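Protein tudor (Drosophila melanogaster, PDB 3NTK) recognises methylated arginines of the Piwi protein Aubergine through its last extended Tudor domain and is required for primordial germ cell formation. Local coordinates at residues A[117-120]-A[121-124]; A[123-126]-A[127-130]. All coordinates share one frame; numbering follows the deposited sequence.

Contact 1: residues A[117-120]-A[121-124]; sequences TISK and CDAA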
loop_
_atom_site.group_PDB
_atom_site.type_symbol
_atom_site.label_atom_id
_atom_site.label_comp_id
_atom_site.label_asym_id
_atom_site.label_seq_id
_atom_site.Cartn_x
_atom_site.Cartn_y
_atom_site.Cartn_z
ATOM N N THR A 117 -2.568 12.541 -18.300
ATOM C CA THR A 117 -4.001 12.384 -18.038
ATOM C C THR A 117 -4.641 13.401 -17.099
ATOM O O THR A 117 -5.858 13.394 -16.920
ATOM C CB THR A 117 -4.306 10.981 -17.489
ATOM O OG1 THR A 117 -3.626 10.799 -16.242
ATOM C CG2 THR A 117 -3.846 9.914 -18.472
ATOM N N ILE A 118 -3.833 14.260 -16.491
ATOM C CA ILE A 118 -4.372 15.276 -15.594
ATOM C C ILE A 118 -3.677 16.613 -15.801
ATOM O O ILE A 118 -2.542 16.671 -16.269
ATOM C CB ILE A 118 -4.231 14.865 -14.105
ATOM C CG1 ILE A 118 -2.764 14.604 -13.763
ATOM C CG2 ILE A 118 -5.086 13.632 -13.828
ATOM C CD1 ILE A 118 -2.520 14.335 -12.285
ATOM N N SER A 119 -4.369 17.690 -15.453
ATOM C CA SER A 119 -3.814 19.029 -15.591
ATOM C C SER A 119 -3.143 19.453 -14.291
ATOM O O SER A 119 -3.131 18.714 -13.304
ATOM C CB SER A 119 -4.924 20.025 -15.914
ATOM O OG SER A 119 -5.827 20.115 -14.822
ATOM N N LYS A 120 -2.600 20.664 -14.300
ATOM C CA LYS A 120 -1.935 21.230 -13.138
ATOM C C LYS A 120 -2.974 21.395 -12.028
ATOM O O LYS A 120 -2.717 21.076 -10.869
ATOM C CB LYS A 120 -1.334 22.585 -13.518
ATOM C CG LYS A 120 -0.324 23.144 -12.538
ATOM C CD LYS A 120 0.394 24.338 -13.161
ATOM C CE LYS A 120 1.569 24.790 -12.311
ATOM N NZ LYS A 120 2.370 25.843 -13.000
ATOM N N CYS A 121 -4.153 21.886 -12.405
ATOM C CA CYS A 121 -5.252 22.084 -11.461
ATOM C C CYS A 121 -5.724 20.739 -10.917
ATOM O O CYS A 121 -5.920 20.586 -9.709
ATOM C CB CYS A 121 -6.416 22.799 -12.156
ATOM S SG CYS A 121 -7.883 23.159 -11.123
ATOM N N ASP A 122 -5.904 19.763 -11.804
ATOM C CA ASP A 122 -6.342 18.434 -11.372
ATOM C C ASP A 122 -5.402 17.888 -10.308
ATOM O O ASP A 122 -5.838 17.429 -9.256
ATOM C CB ASP A 122 -6.367 17.440 -12.541
ATOM C CG ASP A 122 -7.442 17.750 -13.560
ATOM O OD1 ASP A 122 -8.494 18.293 -13.170
ATOM O OD2 ASP A 122 -7.240 17.430 -14.752
ATOM N N ALA A 123 -4.104 17.937 -10.597
ATOM C CA ALA A 123 -3.093 17.428 -9.680
ATOM C C ALA A 123 -3.210 18.016 -8.279
ATOM O O ALA A 123 -3.110 17.293 -7.278
ATOM C CB ALA A 123 -1.699 17.699 -10.243
ATOM N N ALA A 124 -3.425 19.324 -8.207
ATOM C CA ALA A 124 -3.535 20.008 -6.921
ATOM C C ALA A 124 -4.811 19.678 -6.157
ATOM O O ALA A 124 -4.808 19.631 -4.927
ATOM C CB ALA A 124 -3.426 21.529 -7.127
#
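Asp122 OD2 is gripped twice: Ser119 N donates to it across this contact, 3.0 Å from N to OD2, and Ser163 OG, from helix 162-165, is a second hydrogen-bond partner. The bond from Ser119 is nearly straight, 168° at the hydrogen. Its N-H meets OD2 on the anti side, from 30° out of the carboxylate plane. The reverse bond, from Asp122 N to Ser119 OG, is also 3.0 Å long and equally straight. Two reciprocal side-chain-to-backbone bonds between the N-cap residue and the residue three positions on define a capping box, with Ser119 as the N-cap of helix 120-131. The torsions account for this exchange: Ser119 OG sits between its own N and carbonyl carbon (chi1 65°), turned to the Asp122 amide, while Asp122 CG lies beside its own backbone N, which brings the carboxylate back to Ser119. A negative carboxylate at this first turn would probably be favoured by the positive end of the helix dipole. Beyond the box along the chain, Ala123 N donates to Ser119 O at 3.0 Å, and the longer bond from Ala124 N to Lys120 O follows at 3.3 Å. Ile118 packs alongside, its CB 3.7 Å from Asp122 CB and its CD1 4.0 Å from Ala123 CB. The cap lies near the surface, following the loop after strand 109-113; Ile118 touches Pro14, Asp122 meets Leu166, and the disulfide of Cys121 with Cys169 ties the first turn to the C-terminal end of the chain, beyond helix 162-165.

Contact 2: residues A[123-126]-A[127-130]; sequences AALL and QSFI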
loop_
_atom_site.group_PDB
_atom_site.type_symbol
_atom_site.label_atom_id
_atom_site.label_comp_id
_atom_site.label_asym_id
_atom_site.label_seq_id
_atom_site.Cartn_x
_atom_site.Cartn_y
_atom_site.Cartn_z
ATOM N N ALA A 123 -4.104 17.937 -10.597
ATOM C CA ALA A 123 -3.093 17.428 -9.680
ATOM C C ALA A 123 -3.210 18.016 -8.279
ATOM O O ALA A 123 -3.110 17.293 -7.278
ATOM C CB ALA A 123 -1.699 17.699 -10.243
ATOM N N ALA A 124 -3.425 19.324 -8.207
ATOM C CA ALA A 124 -3.535 20.008 -6.921
ATOM C C ALA A 124 -4.811 19.678 -6.157
ATOM O O ALA A 124 -4.808 19.631 -4.927
ATOM C CB ALA A 124 -3.426 21.529 -7.127
ATOM N N LEU A 125 -5.896 19.444 -6.887
ATOM C CA LEU A 125 -7.192 19.140 -6.286
ATOM C C LEU A 125 -7.366 17.662 -5.930
ATOM O O LEU A 125 -8.179 17.309 -5.071
ATOM C CB LEU A 125 -8.307 19.543 -7.255
ATOM C CG LEU A 125 -9.599 20.176 -6.724
ATOM C CD1 LEU A 125 -10.673 20.013 -7.785
ATOM C CD2 LEU A 125 -10.042 19.529 -5.427
ATOM N N LEU A 126 -6.611 16.794 -6.593
ATOM C CA LEU A 126 -6.737 15.365 -6.336
ATOM C C LEU A 126 -6.520 14.971 -4.882
ATOM O O LEU A 126 -7.189 14.074 -4.382
ATOM C CB LEU A 126 -5.788 14.574 -7.243
ATOM C CG LEU A 126 -6.484 13.878 -8.413
ATOM C CD1 LEU A 126 -5.457 13.140 -9.274
ATOM C CD2 LEU A 126 -7.524 12.903 -7.866
ATOM N N GLN A 127 -5.591 15.636 -4.203
ATOM C CA GLN A 127 -5.314 15.326 -2.802
ATOM C C GLN A 127 -6.590 15.372 -1.954
ATOM O O GLN A 127 -6.917 14.412 -1.252
ATOM C CB GLN A 127 -4.295 16.314 -2.230
ATOM C CG GLN A 127 -3.829 15.965 -0.828
ATOM C CD GLN A 127 -2.852 14.804 -0.810
ATOM O OE1 GLN A 127 -2.599 14.208 0.236
ATOM N NE2 GLN A 127 -2.285 14.488 -1.967
ATOM N N SER A 128 -7.310 16.488 -2.026
ATOM C CA SER A 128 -8.541 16.658 -1.258
ATOM C C SER A 128 -9.684 15.783 -1.770
ATOM O O SER A 128 -10.558 15.373 -1.004
ATOM C CB SER A 128 -8.969 18.132 -1.267
ATOM O OG SER A 128 -9.309 18.565 -2.571
ATOM N N PHE A 129 -9.684 15.495 -3.064
ATOM C CA PHE A 129 -10.727 14.662 -3.644
ATOM C C PHE A 129 -10.590 13.237 -3.108
ATOM O O PHE A 129 -11.578 12.601 -2.740
ATOM C CB PHE A 129 -10.612 14.679 -5.175
ATOM C CG PHE A 129 -11.673 13.882 -5.879
ATOM C CD1 PHE A 129 -11.520 12.513 -6.078
ATOM C CD2 PHE A 129 -12.830 14.503 -6.346
ATOM C CE1 PHE A 129 -12.501 11.771 -6.735
ATOM C CE2 PHE A 129 -13.817 13.770 -7.002
ATOM C CZ PHE A 129 -13.650 12.400 -7.198
ATOM N N ILE A 130 -9.350 12.758 -3.047
ATOM C CA ILE A 130 -9.057 11.414 -2.563
ATOM C C ILE A 130 -9.245 11.292 -1.052
ATOM O O ILE A 130 -9.811 10.309 -0.572
ATOM C CB ILE A 130 -7.604 11.005 -2.902
ATOM C CG1 ILE A 130 -7.380 11.063 -4.417
ATOM C CG2 ILE A 130 -7.321 9.607 -2.371
ATOM C CD1 ILE A 130 -8.269 10.135 -5.215
HETATM O O HOH W 1 -6.287 19.229 -2.860
#
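Ile130, followed outward, starts with CB 3.4 Å from Leu126 O, the carbonyl oxygen one turn back on the helix. CG1 comes closer to that oxygen, at 3.0 Å, and also reaches Leu126 CD2. CD1 then packs on Leu126 CD2 at 3.9 Å. Both chi1 (-58°) and chi2 (-61°) of Ile130 contribute: the first sets CG1 beside its own backbone N, the second folds CD1 back to the leucine methyl, and the two side chains cross obliquely. In the backbone, Ile130 N donates to Leu126 O at 2.9 Å. One residue earlier, Leu125 O is gripped by two donors, Phe129 N in its carbonyl plane and Ser128 OG at 3.0 Å, tilted 21° from that plane. Ser128 N lies 5.0 Å from Ala124 O, too far for the helical bond; a water inserted into this turn spans the gap, donating to Ala124 O and accepting from Ser128 N. Leu126, Phe129 and Ile130 form the apolar face of an amphipathic helix on the mixed sheet of the extended Tudor domain: Ile130 rests on Val8 and Phe11 of strand 4-11 and Phe138 of strand 137-145, Leu126 touches Ile162, and the Phe129 ring meets Tyr157 of strand 151-157 edge-to-face.

From the N terminus, the chain leaves strand 109-113, passes through a loop and enters helix 120-131 at contact 1. Neither contact closes a long loop, since each joins two adjacent four-residue segments. They overlap in sequence at Ala123 and Ala124, with centres about 8 Å apart, so contact 2 carries the helix on from the turn that contact 1 starts. Their roles in the fold differ. Contact 1 fastens the helix start, near the surface, to the C-terminal region, whereas contact 2, partly buried, seats the later turns on strands 4-11 and 137-145. Helix 162-165 borders both, through Ser163 and Ile162 respectively.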